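Local coordinates for protein glycosyl hydrolase, family 38 (Enterococcus faecalis, PDB 5KBP) that probably hydrolyses alpha-mannosidic linkages in carbohydrates as a family 38 glycosyl hydrolase, at residues T136-Q141 / P889-T894; D291-L296 / T705-T710; I855-H860 / R893-E898. All coordinates share one frame; numbering follows the deposited sequence.

Contact 1: T136-Q141 / P889-T894; sequences TPQMMQ and PFEIRT
The short helix 136-141 of the family 38 N-terminal domain meets the start of strand 892-897, in the C-terminal beta-sandwich region, through Gln138, whose primary amide lies against the backbone of Phe890 and Ile892. The amide makes two hydrogen bonds to this backbone: OE1 of Gln138 accepts from N of Ile892 at 2.7 Å, while NE2 of Gln138 donates to O of Phe890 at 2.8 Å. The two bonds differ in geometry. The first is the straighter, 159° at the hydrogen, yet its donor stands above the plane of the Gln138 carbonyl. The second arrives nearly along the C=O axis of Phe890, with that oxygen tilted from the amide plane. Having donor and acceptor both engaged fixes the flip of the amide. Gln138 reaches this far because its chain is fully extended, CG lying trans to the backbone N (chi1 -175°). Gln135 completes the polar cluster, accepting from NE2 of Gln138 and donating to O of Phe890. On the strand side, Glu891 turns away from the helix, and Arg893 grips its carboxylate side-on, through NE and NH2, one to each oxygen. Ile892 instead points at the helix and packs its CG1 against the Gln138 amide. Beyond the amide, the apolar part of the joint is the approach of Met139 CG to Ile892 CD1, 3.9 Å apart.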
loop_
_atom_site.group_PDB
_atom_site.type_symbol
_atom_site.label_atom_id
_atom_site.label_comp_id
_atom_site.label_asym_id
_atom_site.label_seq_id
_atom_site.Cartn_x
_atom_site.Cartn_y
_atom_site.Cartn_z
ATOM N N THR A 136 14.013 -14.218 -26.050
ATOM C CA THR A 136 12.587 -14.112 -26.362
ATOM C C THR A 136 12.094 -15.216 -27.290
ATOM O O THR A 136 11.038 -15.805 -26.997
ATOM C CB THR A 136 12.278 -12.728 -26.943
ATOM O OG1 THR A 136 12.763 -11.711 -26.060
ATOM C CG2 THR A 136 10.780 -12.555 -27.126
ATOM N N PRO A 137 12.771 -15.550 -28.400
ATOM C CA PRO A 137 12.229 -16.610 -29.272
ATOM C C PRO A 137 12.055 -17.947 -28.574
ATOM O O PRO A 137 11.017 -18.597 -28.747
ATOM C CB PRO A 137 13.263 -16.692 -30.404
ATOM C CG PRO A 137 13.909 -15.360 -30.420
ATOM C CD PRO A 137 13.977 -14.938 -28.988
ATOM N N GLN A 138 13.041 -18.378 -27.785
ATOM C CA GLN A 138 12.908 -19.654 -27.088
ATOM C C GLN A 138 11.812 -19.595 -26.032
ATOM O O GLN A 138 11.057 -20.559 -25.860
ATOM C CB GLN A 138 14.239 -20.058 -26.454
ATOM C CG GLN A 138 14.203 -21.437 -25.813
ATOM C CD GLN A 138 15.491 -21.792 -25.099
ATOM O OE1 GLN A 138 15.739 -22.956 -24.791
ATOM N NE2 GLN A 138 16.314 -20.787 -24.825
ATOM N N MET A 139 11.700 -18.469 -25.321
ATOM C CA MET A 139 10.675 -18.352 -24.289
ATOM C C MET A 139 9.281 -18.273 -24.899
ATOM O O MET A 139 8.319 -18.798 -24.327
ATOM C CB MET A 139 10.953 -17.136 -23.406
ATOM C CG MET A 139 12.253 -17.233 -22.618
ATOM S SD MET A 139 12.477 -15.885 -21.446
ATOM C CE MET A 139 11.059 -16.126 -20.378
ATOM N N MET A 140 9.147 -17.617 -26.056
ATOM C CA MET A 140 7.868 -17.625 -26.764
ATOM C C MET A 140 7.512 -19.036 -27.214
ATOM O O MET A 140 6.379 -19.496 -27.026
ATOM C CB MET A 140 7.916 -16.680 -27.967
ATOM C CG MET A 140 8.066 -15.207 -27.627
ATOM S SD MET A 140 6.866 -14.632 -26.416
ATOM C CE MET A 140 7.964 -14.091 -25.109
ATOM N N GLN A 141 8.478 -19.741 -27.809
ATOM C CA GLN A 141 8.223 -21.092 -28.295
ATOM C C GLN A 141 7.915 -22.043 -27.147
ATOM O O GLN A 141 7.067 -22.934 -27.279
ATOM C CB GLN A 141 9.423 -21.591 -29.100
ATOM C CG GLN A 141 9.051 -22.336 -30.368
ATOM C CD GLN A 141 8.354 -21.448 -31.381
ATOM O OE1 GLN A 141 7.128 -21.333 -31.385
ATOM N NE2 GLN A 141 9.134 -20.815 -32.249
ATOM N N PRO A 889 22.806 -25.856 -26.439
ATOM C CA PRO A 889 23.312 -24.517 -26.102
ATOM C C PRO A 889 22.184 -23.527 -25.846
ATOM O O PRO A 889 21.273 -23.368 -26.661
ATOM C CB PRO A 889 24.133 -24.126 -27.338
ATOM C CG PRO A 889 23.758 -25.113 -28.406
ATOM C CD PRO A 889 23.407 -26.366 -27.681
ATOM N N PHE A 890 22.257 -22.864 -24.689
ATOM C CA PHE A 890 21.292 -21.842 -24.283
ATOM C C PHE A 890 19.875 -22.401 -24.188
ATOM O O PHE A 890 18.895 -21.664 -24.322
ATOM C CB PHE A 890 21.327 -20.634 -25.223
ATOM C CG PHE A 890 22.695 -20.035 -25.392
ATOM C CD1 PHE A 890 23.267 -19.289 -24.375
ATOM C CD2 PHE A 890 23.403 -20.209 -26.569
ATOM C CE1 PHE A 890 24.526 -18.733 -24.527
ATOM C CE2 PHE A 890 24.660 -19.655 -26.728
ATOM C CZ PHE A 890 25.222 -18.916 -25.706
ATOM N N GLU A 891 19.750 -23.705 -23.953
ATOM C CA GLU A 891 18.438 -24.316 -23.817
ATOM C C GLU A 891 17.883 -24.076 -22.419
ATOM O O GLU A 891 18.608 -24.160 -21.425
ATOM C CB GLU A 891 18.505 -25.818 -24.092
ATOM C CG GLU A 891 17.140 -26.486 -24.153
ATOM C CD GLU A 891 17.213 -27.993 -24.021
ATOM O OE1 GLU A 891 16.434 -28.555 -23.225
ATOM O OE2 GLU A 891 18.049 -28.614 -24.710
ATOM N N ILE A 892 16.592 -23.770 -22.353
ATOM C CA ILE A 892 15.867 -23.666 -21.093
ATOM C C ILE A 892 15.104 -24.975 -20.929
ATOM O O ILE A 892 14.059 -25.183 -21.553
ATOM C CB ILE A 892 14.929 -22.458 -21.069
ATOM C CG1 ILE A 892 15.682 -21.185 -21.457
ATOM C CG2 ILE A 892 14.306 -22.304 -19.691
ATOM C CD1 ILE A 892 14.771 -20.002 -21.707
ATOM N N ARG A 893 15.626 -25.869 -20.096
ATOM C CA ARG A 893 15.045 -27.191 -19.918
ATOM C C ARG A 893 14.225 -27.243 -18.636
ATOM O O ARG A 893 14.642 -26.728 -17.595
ATOM C CB ARG A 893 16.136 -28.264 -19.888
ATOM C CG ARG A 893 15.603 -29.685 -19.804
ATOM C CD ARG A 893 16.675 -30.702 -20.149
ATOM N NE ARG A 893 17.074 -30.628 -21.551
ATOM C CZ ARG A 893 17.970 -31.431 -22.114
ATOM N NH1 ARG A 893 18.566 -32.371 -21.393
ATOM N NH2 ARG A 893 18.273 -31.295 -23.398
ATOM N N THR A 894 13.053 -27.871 -18.724
ATOM C CA THR A 894 12.153 -28.032 -17.590
ATOM C C THR A 894 11.815 -29.507 -17.426
ATOM O O THR A 894 11.405 -30.162 -18.390
ATOM C CB THR A 894 10.870 -27.215 -17.777
ATOM O OG1 THR A 894 11.205 -25.845 -18.026
ATOM C CG2 THR A 894 10.000 -27.297 -16.533
#

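Contact 2: D291-L296 / T705-T710; sequences DGWYTL and TWENPT
Two indoles, Trp293 and Trp706, each offer a face to the backbone of the opposite loop. CA of Gly292 sits over Trp706, 3.4 Å from the centroid of the six-membered ring and only 2° off its normal, a CH-pi contact in which glycine, having no side chain, lays its backbone carbon directly on the ring. Reciprocally, CA of Asn708 lies over the six-membered ring of Trp293, 11° off the normal, and the Asn708 amide stacks on that indole with planes 22° apart. The Glu707 carboxylate stands steeply to the Trp293 ring, with OE1 in the ring plane at its edge, where NE1 makes a weak bond. Pro709 CD approaches Trp293 CH2 to 3.4 Å. Between the rings, O of Asp291 accepts from N of Glu707 at 2.7 Å and, weakly, from N of Asn708; ND2 of Asn708 donates to O of Gly292 at 3.0 Å. Both loops are shaped by Asx turns: OD1 of Asp291 receives N of Trp293, and OD1 of Asn708 receives N of Thr710. Arg631 adds a cation-pi contact to Trp293. This surface junction ties the loop between strand 280-282 and helix 304-332 to the loop between strands 695-699 and 713-714.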
loop_
_atom_site.group_PDB
_atom_site.type_symbol
_atom_site.label_atom_id
_atom_site.label_comp_id
_atom_site.label_asym_id
_atom_site.label_seq_id
_atom_site.Cartn_x
_atom_site.Cartn_y
_atom_site.Cartn_z
ATOM N N ASP A 291 21.246 6.409 -31.683
ATOM C CA ASP A 291 22.122 7.430 -31.123
ATOM C C ASP A 291 22.414 7.209 -29.643
ATOM O O ASP A 291 23.284 7.892 -29.093
ATOM C CB ASP A 291 21.520 8.823 -31.338
ATOM C CG ASP A 291 20.064 8.907 -30.918
ATOM O OD1 ASP A 291 19.693 8.299 -29.891
ATOM O OD2 ASP A 291 19.287 9.588 -31.617
ATOM N N GLY A 292 21.713 6.280 -28.992
ATOM C CA GLY A 292 21.963 5.957 -27.603
ATOM C C GLY A 292 21.395 6.929 -26.592
ATOM O O GLY A 292 21.617 6.741 -25.389
ATOM N N TRP A 293 20.669 7.957 -27.035
ATOM C CA TRP A 293 20.104 8.943 -26.124
ATOM C C TRP A 293 18.776 8.515 -25.521
ATOM O O TRP A 293 18.422 8.998 -24.440
ATOM C CB TRP A 293 19.914 10.286 -26.838
ATOM C CG TRP A 293 21.197 10.955 -27.205
ATOM C CD1 TRP A 293 21.683 11.163 -28.463
ATOM C CD2 TRP A 293 22.162 11.508 -26.304
ATOM N NE1 TRP A 293 22.891 11.816 -28.401
ATOM C CE2 TRP A 293 23.208 12.038 -27.085
ATOM C CE3 TRP A 293 22.242 11.607 -24.912
ATOM C CZ2 TRP A 293 24.319 12.657 -26.520
ATOM C CZ3 TRP A 293 23.345 12.220 -24.354
ATOM C CH2 TRP A 293 24.368 12.740 -25.156
ATOM N N TYR A 294 18.035 7.633 -26.184
ATOM C CA TYR A 294 16.706 7.246 -25.728
ATOM C C TYR A 294 16.576 5.733 -25.641
ATOM O O TYR A 294 15.553 5.152 -26.013
ATOM C CB TYR A 294 15.630 7.841 -26.632
ATOM C CG TYR A 294 15.687 9.349 -26.679
ATOM C CD1 TYR A 294 15.098 10.116 -25.682
ATOM C CD2 TYR A 294 16.348 10.006 -27.707
ATOM C CE1 TYR A 294 15.158 11.497 -25.715
ATOM C CE2 TYR A 294 16.412 11.385 -27.749
ATOM C CZ TYR A 294 15.816 12.126 -26.750
ATOM O OH TYR A 294 15.876 13.500 -26.787
ATOM N N THR A 295 17.623 5.071 -25.140
ATOM C CA THR A 295 17.514 3.658 -24.794
ATOM C C THR A 295 16.628 3.458 -23.571
ATOM O O THR A 295 15.976 2.416 -23.438
ATOM C CB THR A 295 18.908 3.074 -24.540
ATOM O OG1 THR A 295 19.733 3.280 -25.694
ATOM C CG2 THR A 295 18.834 1.581 -24.247
ATOM N N LEU A 296 16.579 4.456 -22.686
ATOM C CA LEU A 296 15.908 4.383 -21.389
ATOM C C LEU A 296 16.523 3.313 -20.494
ATOM O O LEU A 296 15.862 2.802 -19.586
ATOM C CB LEU A 296 14.398 4.155 -21.546
ATOM C CG LEU A 296 13.704 5.108 -22.522
ATOM C CD1 LEU A 296 12.204 4.863 -22.547
ATOM C CD2 LEU A 296 14.009 6.559 -22.174
ATOM N N THR A 705 26.517 5.050 -35.083
ATOM C CA THR A 705 25.406 5.980 -34.900
ATOM C C THR A 705 25.315 6.493 -33.469
ATOM O O THR A 705 24.670 7.520 -33.226
ATOM C CB THR A 705 24.087 5.304 -35.285
ATOM O OG1 THR A 705 24.300 4.436 -36.404
ATOM C CG2 THR A 705 23.038 6.344 -35.655
ATOM N N TRP A 706 25.959 5.812 -32.527
ATOM C CA TRP A 706 25.818 6.128 -31.113
ATOM C C TRP A 706 26.482 7.460 -30.782
ATOM O O TRP A 706 27.610 7.728 -31.207
ATOM C CB TRP A 706 26.432 5.000 -30.289
ATOM C CG TRP A 706 26.175 5.058 -28.821
ATOM C CD1 TRP A 706 26.802 5.855 -27.909
ATOM C CD2 TRP A 706 25.246 4.255 -28.082
ATOM N NE1 TRP A 706 26.309 5.610 -26.650
ATOM C CE2 TRP A 706 25.352 4.632 -26.730
ATOM C CE3 TRP A 706 24.329 3.261 -28.436
ATOM C CZ2 TRP A 706 24.577 4.050 -25.730
ATOM C CZ3 TRP A 706 23.559 2.683 -27.442
ATOM C CH2 TRP A 706 23.688 3.080 -26.105
ATOM N N GLU A 707 25.778 8.294 -30.013
ATOM C CA GLU A 707 26.279 9.603 -29.619
ATOM C C GLU A 707 26.303 9.824 -28.113
ATOM O O GLU A 707 26.869 10.828 -27.665
ATOM C CB GLU A 707 25.439 10.714 -30.271
ATOM C CG GLU A 707 25.347 10.619 -31.785
ATOM C CD GLU A 707 24.330 11.580 -32.367
ATOM O OE1 GLU A 707 23.774 12.396 -31.602
ATOM O OE2 GLU A 707 24.082 11.517 -33.590
ATOM N N ASN A 708 25.711 8.933 -27.328
ATOM C CA ASN A 708 25.727 9.081 -25.876
ATOM C C ASN A 708 27.136 8.827 -25.350
ATOM O O ASN A 708 27.737 7.798 -25.680
ATOM C CB ASN A 708 24.729 8.107 -25.247
ATOM C CG ASN A 708 24.433 8.414 -23.789
ATOM O OD1 ASN A 708 25.328 8.739 -23.009
ATOM N ND2 ASN A 708 23.165 8.300 -23.413
ATOM N N PRO A 709 27.699 9.730 -24.540
ATOM C CA PRO A 709 29.038 9.482 -23.979
ATOM C C PRO A 709 29.086 8.323 -22.998
ATOM O O PRO A 709 30.188 7.887 -22.639
ATOM C CB PRO A 709 29.381 10.809 -23.289
ATOM C CG PRO A 709 28.050 11.422 -22.981
ATOM C CD PRO A 709 27.163 11.038 -24.128
ATOM N N THR A 710 27.941 7.813 -22.553
ATOM C CA THR A 710 27.881 6.647 -21.689
ATOM C C THR A 710 27.180 5.509 -22.417
ATOM O O THR A 710 26.477 5.714 -23.410
ATOM C CB THR A 710 27.148 6.951 -20.374
ATOM O OG1 THR A 710 25.787 7.305 -20.653
ATOM C CG2 THR A 710 27.825 8.096 -19.634
#

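Contact 3: I855-H860 / R893-E898; sequences IPCELH and RTWRFE
Leu859, Trp895 and Cys857 bury the largest areas here, followed closely by Phe897. Leu859 points at the strand and puts its CD2 branch into the angle between two aromatic rings. CD2 lies over one face of the Trp895 indole, 3.8 Å from the centroid of the five-membered ring and 21° off its normal, which defines a CH-pi contact. The same methyl meets the edge of Phe897, 3.7 Å from CE1 and in the plane of that ring, so one carbon touches a face and an edge at once. With CG trans to the backbone N, Leu859 extends across to the strand, while its CB lies near the pyrrole side of the indole, 3.8 Å from Trp895 NE1. That nitrogen is buried and has no polar partner in the model. The opposite face of Trp895 is covered by CG of Arg893, leaving the indole sandwiched between two aliphatic groups. Cys857 comes from a different direction: its SG reaches the benzo edge, 3.6 Å from Trp895 CZ2, and the vector to the six-membered centroid is 79° off the normal, a sulfur-aromatic contact at the edge. Trp831 of strand 829-836 touches Cys857, Leu859 and Trp895. The contacting runs 857-860 and 893-897 point within 13° of each other, but their nearest CA atoms, in Leu859 and Trp895, are 8.2 Å apart. Such a separation, bridged by interdigitating apolar side chains, is consistent with the packed interior of a beta sandwich, here in the C-terminal domain.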
loop_
_atom_site.group_PDB
_atom_site.type_symbol
_atom_site.label_atom_id
_atom_site.label_comp_id
_atom_site.label_asym_id
_atom_site.label_seq_id
_atom_site.Cartn_x
_atom_site.Cartn_y
_atom_site.Cartn_z
ATOM N N ILE A 855 26.095 -29.817 -23.382
ATOM C CA ILE A 855 26.691 -30.375 -22.171
ATOM C C ILE A 855 25.790 -31.487 -21.644
ATOM O O ILE A 855 24.577 -31.473 -21.899
ATOM C CB ILE A 855 26.918 -29.286 -21.111
ATOM C CG1 ILE A 855 25.583 -28.772 -20.573
ATOM C CG2 ILE A 855 27.734 -28.138 -21.690
ATOM C CD1 ILE A 855 25.726 -27.688 -19.533
ATOM N N PRO A 856 26.331 -32.471 -20.927
ATOM C CA PRO A 856 25.472 -33.503 -20.335
ATOM C C PRO A 856 24.642 -32.929 -19.198
ATOM O O PRO A 856 25.128 -32.137 -18.388
ATOM C CB PRO A 856 26.470 -34.549 -19.828
ATOM C CG PRO A 856 27.726 -33.778 -19.590
ATOM C CD PRO A 856 27.759 -32.716 -20.652
ATOM N N CYS A 857 23.372 -33.335 -19.145
ATOM C CA CYS A 857 22.465 -32.816 -18.119
ATOM C C CYS A 857 21.427 -33.899 -17.809
ATOM O O CYS A 857 20.382 -33.979 -18.456
ATOM C CB CYS A 857 21.805 -31.518 -18.560
ATOM S SG CYS A 857 20.923 -30.647 -17.243
ATOM N N GLU A 858 21.734 -34.722 -16.810
ATOM C CA GLU A 858 20.810 -35.719 -16.289
ATOM C C GLU A 858 20.432 -35.342 -14.863
ATOM O O GLU A 858 21.310 -35.107 -14.026
ATOM C CB GLU A 858 21.428 -37.120 -16.326
ATOM N N LEU A 859 19.132 -35.280 -14.592
ATOM C CA LEU A 859 18.611 -34.881 -13.292
ATOM C C LEU A 859 17.908 -36.066 -12.646
ATOM O O LEU A 859 17.105 -36.745 -13.296
ATOM C CB LEU A 859 17.648 -33.700 -13.430
ATOM C CG LEU A 859 17.140 -33.040 -12.146
ATOM C CD1 LEU A 859 18.256 -32.271 -11.453
ATOM C CD2 LEU A 859 15.960 -32.129 -12.442
ATOM N N HIS A 860 18.205 -36.310 -11.372
ATOM C CA HIS A 860 17.649 -37.442 -10.648
ATOM C C HIS A 860 17.048 -36.983 -9.328
ATOM O O HIS A 860 17.531 -36.040 -8.696
ATOM C CB HIS A 860 18.711 -38.517 -10.381
ATOM C CG HIS A 860 19.170 -39.234 -11.611
ATOM N ND1 HIS A 860 18.503 -40.322 -12.130
ATOM C CD2 HIS A 860 20.234 -39.023 -12.423
ATOM C CE1 HIS A 860 19.134 -40.750 -13.210
ATOM N NE2 HIS A 860 20.188 -39.978 -13.409
ATOM N N ARG A 893 15.626 -25.869 -20.096
ATOM C CA ARG A 893 15.045 -27.191 -19.918
ATOM C C ARG A 893 14.225 -27.243 -18.636
ATOM O O ARG A 893 14.642 -26.728 -17.595
ATOM C CB ARG A 893 16.136 -28.264 -19.888
ATOM C CG ARG A 893 15.603 -29.685 -19.804
ATOM C CD ARG A 893 16.675 -30.702 -20.149
ATOM N NE ARG A 893 17.074 -30.628 -21.551
ATOM C CZ ARG A 893 17.970 -31.431 -22.114
ATOM N NH1 ARG A 893 18.566 -32.371 -21.393
ATOM N NH2 ARG A 893 18.273 -31.295 -23.398
ATOM N N THR A 894 13.053 -27.871 -18.724
ATOM C CA THR A 894 12.153 -28.032 -17.590
ATOM C C THR A 894 11.815 -29.507 -17.426
ATOM O O THR A 894 11.405 -30.162 -18.390
ATOM C CB THR A 894 10.870 -27.215 -17.777
ATOM O OG1 THR A 894 11.205 -25.845 -18.026
ATOM C CG2 THR A 894 10.000 -27.297 -16.533
ATOM N N TRP A 895 11.987 -30.022 -16.214
ATOM C CA TRP A 895 11.709 -31.415 -15.900
ATOM C C TRP A 895 10.354 -31.559 -15.215
ATOM O O TRP A 895 9.788 -30.599 -14.685
ATOM C CB TRP A 895 12.801 -31.999 -15.000
ATOM C CG TRP A 895 14.139 -32.166 -15.657
ATOM C CD1 TRP A 895 14.651 -33.313 -16.190
ATOM C CD2 TRP A 895 15.141 -31.158 -15.834
ATOM N NE1 TRP A 895 15.908 -33.080 -16.694
ATOM C CE2 TRP A 895 16.231 -31.765 -16.489
ATOM C CE3 TRP A 895 15.220 -29.801 -15.507
ATOM C CZ2 TRP A 895 17.388 -31.062 -16.818
ATOM C CZ3 TRP A 895 16.369 -29.106 -15.839
ATOM C CH2 TRP A 895 17.436 -29.736 -16.489
ATOM N N ARG A 896 9.840 -32.787 -15.230
ATOM C CA ARG A 896 8.621 -33.143 -14.519
ATOM C C ARG A 896 8.816 -34.502 -13.869
ATOM O O ARG A 896 9.151 -35.475 -14.551
ATOM C CB ARG A 896 7.406 -33.182 -15.453
ATOM C CG ARG A 896 6.183 -33.826 -14.814
ATOM C CD ARG A 896 5.165 -34.281 -15.848
ATOM N NE ARG A 896 4.375 -33.176 -16.379
ATOM C CZ ARG A 896 3.317 -33.331 -17.169
ATOM N NH1 ARG A 896 2.920 -34.548 -17.518
ATOM N NH2 ARG A 896 2.653 -32.271 -17.608
ATOM N N PHE A 897 8.611 -34.566 -12.555
ATOM C CA PHE A 897 8.691 -35.808 -11.793
ATOM C C PHE A 897 7.289 -36.166 -11.315
ATOM O O PHE A 897 6.699 -35.438 -10.510
ATOM C CB PHE A 897 9.649 -35.669 -10.610
ATOM C CG PHE A 897 11.090 -35.491 -11.009
ATOM C CD1 PHE A 897 11.605 -34.231 -11.266
ATOM C CD2 PHE A 897 11.930 -36.587 -11.117
ATOM C CE1 PHE A 897 12.931 -34.067 -11.629
ATOM C CE2 PHE A 897 13.257 -36.430 -11.478
ATOM C CZ PHE A 897 13.758 -35.169 -11.736
ATOM N N GLU A 898 6.757 -37.277 -11.812
ATOM C CA GLU A 898 5.418 -37.707 -11.427
ATOM C C GLU A 898 5.425 -38.375 -10.056
ATOM O O GLU A 898 4.546 -38.123 -9.230
ATOM C CB GLU A 898 4.833 -38.655 -12.473
ATOM C CG GLU A 898 4.679 -38.028 -13.848
ATOM C CD GLU A 898 3.366 -38.392 -14.511
ATOM O OE1 GLU A 898 2.715 -39.354 -14.055
ATOM O OE2 GLU A 898 2.981 -37.710 -15.483
#

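In the fold
Contacts 1 and 3 share strand 892-897 and overlap at Arg893 and Thr894, with centres about 15 Å apart. Side chains alternate along it: Ile892 turns to the N-terminal domain helix in contact 1, whereas Arg893, Trp895 and Phe897 turn to segment 855-860 in contact 3. Contact 2 is separate, its centre about 30 Å from that of contact 1 and about 42 Å from that of contact 3; it ties the N-terminal domain to a different C-terminal region. All three lie away from Phe253 and Tyr256, which bind calcium in a structure of this protein, although none is bound to this chain here. Near contact 1, a sulfate, probably from crystallisation, lies about 5 Å from the Phe890 side chain.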